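Local coordinates for protein dicer Related Helicase (Caenorhabditis elegans, PDB 6M6S) that binds 5'-triphosphorylated double-stranded RNA through this C-terminal domain and, as a RIG-I-like helicase, probably hydrolyses ATP when acting on RNA, at residues K19-S24 with R43-E48; Q62-I67 with L151-H156. All blocks are in the same frame, centred on the assembly; numbering follows the deposited sequence.

Both contacts belong to the RIG-I-type C-terminal domain, their centres about 18 Å apart, and along the chain contact 1 closes before contact 2 opens. They share one antiparallel sheet, in which strand 45-48 is the outermost strand and strand 61-69 its neighbour. Contact 1 ties the start of strand 45-48 to strand 20-23, the edge of another sheet, beside the zinc site; contact 2 fastens strand 61-69 to helix 140-167. The two meet directly where Glu-48 O probably takes a hydrogen bond from Asp-66 N. Read together, they link the zinc site, the sheet that holds strands 45-48 and 61-69, and the C-terminal helix of an RNA-binding domain.

Contact 1. Residues K19-S24 with R43-E48; sequences KEFCKS and RFLHVE
Phe-44 meets Lys-19, Glu-20 and Phe-21 in an interface built from packing of side chains and of backbone oxygens against rings, with no hydrogen bond joining 19-24 to 43-48. The apolar part centres on Phe-21, whose side chain and that of Phe-44 run alongside in opposing senses, without stacking. Phe-21 CD1 lies 4.0 Å from Phe-44 CB, and its neighbour CE1 reaches Leu-45 CD2 at 3.9 Å. With CG beside the backbone N (chi1 -68°), the Phe-21 ring swings over to 43-48; a broad, flat phenylalanine suits a buried place that must touch two residues at once.

Two carbonyl oxygens lie against the rings. Phe-44 O sits at the edge of the Phe-21 ring, near its plane and 3.6 Å from CE1, where the slightly positive C-H rim can face a carbonyl oxygen. Glu-20 O stands over one face of the Phe-44 ring, offset toward the rim, while Arg-43, from the same segment as Phe-44, covers the opposite face with its CB.

Lys-19 contributes mainly carbon. Its chain is extended as far as CE, which comes 3.6 Å from Phe-44 CD1, and then bends at chi4 (46°), bringing NZ to 3.7 Å from the same ring carbon. A long aliphatic stem with a charged end fits a partly exposed place.

Glu-20 and Lys-23 form a salt bridge within strand 20-23, 2.7 Å from NZ to OE2. That strand pairs with strand 11-14, and Lys-19 and Phe-21 touch Cys-69 of the zinc site; Phe-44 is hydrogen-bonded through its backbone to Phe-70, beyond strand 61-69.

Contact 2. Residues Q62-I67 with L151-H156; sequences QPLSDI and LDSRQH
Strand 61-69, the neighbour of the edge strand in an antiparallel sheet of the RIG-I-type C-terminal domain, is packed here against the long C-terminal helix: Gln-62, Leu-64 and Ser-65 meet Asp-152, Ser-153 and His-156. The short segments run roughly antiparallel, at 146°, with their axes 7.8 Å apart.

Gln-62 lays its extended chain over one face of the His-156 ring. Its CB makes a CH-pi contact 3.7 Å from the ring centroid, and its amide stacks on the imidazole with the planes 24° apart. The amide is held at both ends: OE1 accepts a 3.0 Å bond from Ser-153 OG, tilted slightly from the carbonyl plane, and NE2 donates to Asn-157. Cutting the chain back to an alanine would probably keep the CB contact but lose the amide stacked on the imidazole, and leave Ser-153 and Asn-157 without that partner.

With chi1 at -178°, His-156 sends its ring toward Gln-62 and Pro-63; a water in the ring plane joins its ND1, 2.9 Å away, to Pro-63 O. Leu-64 CD2 fills the middle, 3.7 Å from Ser-153 CA, its compact branch suited to the helix backbone. Ser-65 OG donates to Asp-152 OD2 at 2.7 Å, on the anti side of OD2 and well out of the carboxylate plane.

Asp-152 OD1 is bonded to Ser-49, while Ser-153 also meets Lys-81 of strand 75-82, on the far side of strand 61-69 from strand 45-48.

Contact 1. Residues K19-S24 with R43-E48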
loop_
_atom_site.group_PDB
_atom_site.type_symbol
_atom_site.label_atom_id
_atom_site.label_comp_id
_atom_site.label_asym_id
_atom_site.label_seq_id
_atom_site.Cartn_x
_atom_site.Cartn_y
_atom_site.Cartn_z
ATOM N N LYS B 19 -7.593 -13.218 9.611
ATOM C CA LYS B 19 -7.071 -14.033 10.712
ATOM C C LYS B 19 -5.769 -13.407 11.217
ATOM O O LYS B 19 -4.932 -12.964 10.413
ATOM C CB LYS B 19 -6.820 -15.437 10.200
ATOM C CG LYS B 19 -6.293 -16.398 11.241
ATOM C CD LYS B 19 -5.826 -17.647 10.563
ATOM C CE LYS B 19 -5.356 -18.627 11.584
ATOM N NZ LYS B 19 -6.357 -18.671 12.680
ATOM N N GLU B 20 -5.585 -13.364 12.541
ATOM C CA GLU B 20 -4.399 -12.707 13.102
ATOM C C GLU B 20 -3.177 -13.616 13.060
ATOM O O GLU B 20 -3.282 -14.777 13.435
ATOM C CB GLU B 20 -4.679 -12.234 14.543
ATOM C CG GLU B 20 -3.415 -11.644 15.216
ATOM C CD GLU B 20 -3.647 -11.159 16.657
ATOM O OE1 GLU B 20 -4.824 -11.053 17.095
ATOM O OE2 GLU B 20 -2.623 -10.882 17.332
ATOM N N PHE B 21 -2.027 -13.137 12.598
ATOM C CA PHE B 21 -0.828 -13.999 12.667
ATOM C C PHE B 21 0.010 -13.728 13.913
ATOM O O PHE B 21 0.463 -14.657 14.609
ATOM C CB PHE B 21 0.017 -13.678 11.444
ATOM C CG PHE B 21 -0.613 -14.107 10.133
ATOM C CD1 PHE B 21 -1.050 -15.393 9.952
ATOM C CD2 PHE B 21 -0.802 -13.200 9.103
ATOM C CE1 PHE B 21 -1.617 -15.765 8.762
ATOM C CE2 PHE B 21 -1.345 -13.594 7.917
ATOM C CZ PHE B 21 -1.786 -14.860 7.756
ATOM N N CYS B 22 0.243 -12.454 14.214
ATOM C CA CYS B 22 1.083 -12.079 15.345
ATOM C C CYS B 22 1.001 -10.573 15.636
ATOM O O CYS B 22 0.380 -9.833 14.872
ATOM C CB CYS B 22 2.584 -12.448 15.095
ATOM S SG CYS B 22 3.357 -11.447 13.724
ATOM N N LYS B 23 1.647 -10.149 16.714
ATOM C CA LYS B 23 1.717 -8.731 17.069
ATOM C C LYS B 23 2.967 -8.116 16.470
ATOM O O LYS B 23 3.990 -8.777 16.251
ATOM C CB LYS B 23 1.795 -8.590 18.590
ATOM C CG LYS B 23 0.552 -9.079 19.316
ATOM C CD LYS B 23 -0.717 -8.343 18.872
ATOM C CE LYS B 23 -1.898 -8.717 19.834
ATOM N NZ LYS B 23 -2.070 -10.194 19.839
ATOM N N SER B 24 2.909 -6.811 16.235
ATOM C CA SER B 24 4.020 -6.076 15.622
ATOM C C SER B 24 5.337 -6.159 16.397
ATOM O O SER B 24 6.408 -6.038 15.790
ATOM C CB SER B 24 3.594 -4.581 15.562
ATOM O OG SER B 24 3.179 -4.112 16.863
ATOM N N ARG B 43 1.565 -21.916 14.209
ATOM C CA ARG B 43 0.222 -22.496 14.319
ATOM C C ARG B 43 -0.710 -21.938 13.254
ATOM O O ARG B 43 -1.658 -22.619 12.820
ATOM C CB ARG B 43 -0.374 -22.178 15.700
ATOM C CG ARG B 43 0.558 -22.579 16.851
ATOM C CD ARG B 43 0.308 -21.685 18.052
ATOM N NE ARG B 43 -1.082 -21.736 18.492
ATOM C CZ ARG B 43 -1.665 -20.780 19.212
ATOM N NH1 ARG B 43 -0.980 -19.693 19.558
ATOM N NH2 ARG B 43 -2.938 -20.903 19.573
ATOM N N PHE B 44 -0.382 -20.734 12.805
ATOM C CA PHE B 44 -1.265 -19.971 11.891
ATOM C C PHE B 44 -0.798 -19.983 10.446
ATOM O O PHE B 44 -1.316 -19.243 9.573
ATOM C CB PHE B 44 -1.440 -18.542 12.412
ATOM C CG PHE B 44 -1.884 -18.516 13.837
ATOM C CD1 PHE B 44 -3.018 -19.214 14.217
ATOM C CD2 PHE B 44 -1.092 -17.906 14.811
ATOM C CE1 PHE B 44 -3.415 -19.238 15.547
ATOM C CE2 PHE B 44 -1.472 -17.932 16.153
ATOM C CZ PHE B 44 -2.639 -18.614 16.521
ATOM N N LEU B 45 0.185 -20.830 10.153
ATOM C CA LEU B 45 0.745 -20.901 8.807
ATOM C C LEU B 45 0.795 -22.339 8.306
ATOM O O LEU B 45 1.227 -23.260 9.034
ATOM C CB LEU B 45 2.158 -20.355 8.763
ATOM C CG LEU B 45 2.301 -18.908 9.246
ATOM C CD1 LEU B 45 3.736 -18.568 9.363
ATOM C CD2 LEU B 45 1.608 -17.947 8.200
ATOM N N HIS B 46 0.424 -22.554 7.045
ATOM C CA HIS B 46 0.790 -23.808 6.388
ATOM C C HIS B 46 2.112 -23.604 5.627
ATOM O O HIS B 46 2.362 -22.530 5.023
ATOM C CB HIS B 46 -0.258 -24.290 5.337
ATOM C CG HIS B 46 -1.619 -24.606 5.903
ATOM N ND1 HIS B 46 -1.909 -25.801 6.534
ATOM C CD2 HIS B 46 -2.780 -23.897 5.888
ATOM C CE1 HIS B 46 -3.177 -25.800 6.919
ATOM N NE2 HIS B 46 -3.734 -24.660 6.530
ATOM N N VAL B 47 2.934 -24.652 5.608
ATOM C CA VAL B 47 4.238 -24.583 4.987
ATOM C C VAL B 47 4.200 -25.509 3.798
ATOM O O VAL B 47 3.936 -26.716 3.960
ATOM C CB VAL B 47 5.336 -24.998 6.026
ATOM C CG1 VAL B 47 6.693 -25.139 5.357
ATOM C CG2 VAL B 47 5.362 -24.048 7.238
ATOM N N GLU B 48 4.434 -24.969 2.591
ATOM C CA GLU B 48 4.254 -25.719 1.354
ATOM C C GLU B 48 5.562 -25.679 0.524
ATOM O O GLU B 48 6.051 -24.589 0.225
ATOM C CB GLU B 48 3.080 -25.168 0.553
ATOM C CG GLU B 48 2.777 -25.996 -0.682
ATOM C CD GLU B 48 1.895 -27.260 -0.402
ATOM O OE1 GLU B 48 1.443 -27.505 0.753
ATOM O OE2 GLU B 48 1.636 -28.001 -1.370
#

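Contact 2. Residues Q62-I67 with L151-H156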
loop_
_atom_site.group_PDB
_atom_site.type_symbol
_atom_site.label_atom_id
_atom_site.label_comp_id
_atom_site.label_asym_id
_atom_site.label_seq_id
_atom_site.Cartn_x
_atom_site.Cartn_y
_atom_site.Cartn_z
ATOM N N GLN B 62 18.660 -18.491 3.605
ATOM C CA GLN B 62 18.101 -19.293 2.504
ATOM C C GLN B 62 16.614 -19.063 2.381
ATOM O O GLN B 62 15.892 -19.380 3.310
ATOM C CB GLN B 62 18.317 -20.799 2.799
ATOM C CG GLN B 62 19.697 -21.141 3.296
ATOM C CD GLN B 62 19.903 -22.637 3.472
ATOM O OE1 GLN B 62 18.934 -23.406 3.588
ATOM N NE2 GLN B 62 21.160 -23.060 3.442
ATOM N N PRO B 63 16.125 -18.484 1.257
ATOM C CA PRO B 63 14.677 -18.454 1.048
ATOM C C PRO B 63 14.188 -19.884 0.779
ATOM O O PRO B 63 14.723 -20.524 -0.116
ATOM C CB PRO B 63 14.522 -17.607 -0.231
ATOM C CG PRO B 63 15.925 -16.870 -0.375
ATOM C CD PRO B 63 16.856 -17.959 0.082
ATOM N N LEU B 64 13.214 -20.386 1.548
ATOM C CA LEU B 64 12.809 -21.797 1.380
ATOM C C LEU B 64 11.296 -21.942 1.053
ATOM O O LEU B 64 10.810 -21.323 0.090
ATOM C CB LEU B 64 13.211 -22.606 2.600
ATOM C CG LEU B 64 14.707 -22.659 2.950
ATOM C CD1 LEU B 64 14.915 -23.354 4.329
ATOM C CD2 LEU B 64 15.482 -23.439 1.841
ATOM N N SER B 65 10.538 -22.686 1.867
ATOM C CA SER B 65 9.150 -23.059 1.526
ATOM C C SER B 65 8.185 -21.878 1.503
ATOM O O SER B 65 8.385 -20.898 2.218
ATOM C CB SER B 65 8.645 -24.065 2.564
ATOM O OG SER B 65 9.660 -25.022 2.825
ATOM N N ASP B 66 7.135 -21.958 0.707
ATOM C CA ASP B 66 6.101 -20.913 0.769
ATOM C C ASP B 66 5.353 -21.053 2.086
ATOM O O ASP B 66 5.274 -22.163 2.647
ATOM C CB ASP B 66 5.117 -21.077 -0.394
ATOM C CG ASP B 66 5.629 -20.436 -1.664
ATOM O OD1 ASP B 66 6.199 -19.319 -1.558
ATOM O OD2 ASP B 66 5.497 -21.051 -2.737
ATOM N N ILE B 67 4.797 -19.954 2.621
ATOM C CA ILE B 67 3.881 -20.006 3.779
ATOM C C ILE B 67 2.502 -19.502 3.381
ATOM O O ILE B 67 2.386 -18.519 2.580
ATOM C CB ILE B 67 4.380 -19.221 4.980
ATOM C CG1 ILE B 67 4.841 -17.788 4.593
ATOM C CG2 ILE B 67 5.518 -20.065 5.693
ATOM C CD1 ILE B 67 5.163 -16.926 5.859
ATOM N N LEU B 151 13.680 -30.495 4.035
ATOM C CA LEU B 151 13.852 -31.042 2.693
ATOM C C LEU B 151 14.184 -29.916 1.715
ATOM O O LEU B 151 15.030 -30.101 0.812
ATOM C CB LEU B 151 12.563 -31.639 2.185
ATOM C CG LEU B 151 12.308 -33.044 2.645
ATOM C CD1 LEU B 151 10.851 -33.382 2.438
ATOM C CD2 LEU B 151 13.186 -33.905 1.752
ATOM N N ASP B 152 13.493 -28.795 1.849
ATOM C CA ASP B 152 13.778 -27.687 0.951
ATOM C C ASP B 152 15.191 -27.151 1.251
ATOM O O ASP B 152 15.905 -26.761 0.305
ATOM C CB ASP B 152 12.749 -26.545 1.051
ATOM C CG ASP B 152 11.439 -26.851 0.325
ATOM O OD1 ASP B 152 11.393 -27.847 -0.413
ATOM O OD2 ASP B 152 10.458 -26.073 0.481
ATOM N N SER B 153 15.595 -27.136 2.535
ATOM C CA SER B 153 16.942 -26.697 2.917
ATOM C C SER B 153 18.013 -27.621 2.343
ATOM O O SER B 153 19.088 -27.175 1.911
ATOM C CB SER B 153 17.114 -26.652 4.433
ATOM O OG SER B 153 18.402 -26.131 4.756
ATOM N N ARG B 154 17.730 -28.923 2.339
ATOM C CA ARG B 154 18.718 -29.873 1.837
ATOM C C ARG B 154 18.918 -29.666 0.339
ATOM O O ARG B 154 20.045 -29.744 -0.168
ATOM C CB ARG B 154 18.318 -31.310 2.153
ATOM C CG ARG B 154 18.750 -31.775 3.571
ATOM C CD ARG B 154 18.766 -33.320 3.773
ATOM N NE ARG B 154 17.460 -33.900 3.483
ATOM C CZ ARG B 154 16.466 -34.000 4.367
ATOM N NH1 ARG B 154 16.632 -33.609 5.627
ATOM N NH2 ARG B 154 15.303 -34.511 3.997
ATOM N N GLN B 155 17.837 -29.421 -0.386
ATOM C CA GLN B 155 17.920 -29.139 -1.805
ATOM C C GLN B 155 18.619 -27.837 -2.084
ATOM O O GLN B 155 19.256 -27.702 -3.077
ATOM C CB GLN B 155 16.562 -29.044 -2.454
ATOM C CG GLN B 155 15.748 -30.298 -2.563
ATOM C CD GLN B 155 16.343 -31.321 -3.505
ATOM O OE1 GLN B 155 16.771 -31.011 -4.610
ATOM N NE2 GLN B 155 16.355 -32.545 -3.065
ATOM N N HIS B 156 18.408 -26.850 -1.240
ATOM C CA HIS B 156 19.073 -25.551 -1.367
ATOM C C HIS B 156 20.569 -25.744 -1.162
ATOM O O HIS B 156 21.381 -25.207 -1.915
ATOM C CB HIS B 156 18.547 -24.586 -0.315
ATOM C CG HIS B 156 19.134 -23.204 -0.390
ATOM N ND1 HIS B 156 18.444 -22.129 -0.895
ATOM C CD2 HIS B 156 20.353 -22.728 -0.027
ATOM C CE1 HIS B 156 19.194 -21.045 -0.839
ATOM N NE2 HIS B 156 20.359 -21.381 -0.314
HETATM O O HOH W 1 15.708 -22.301 -1.946
#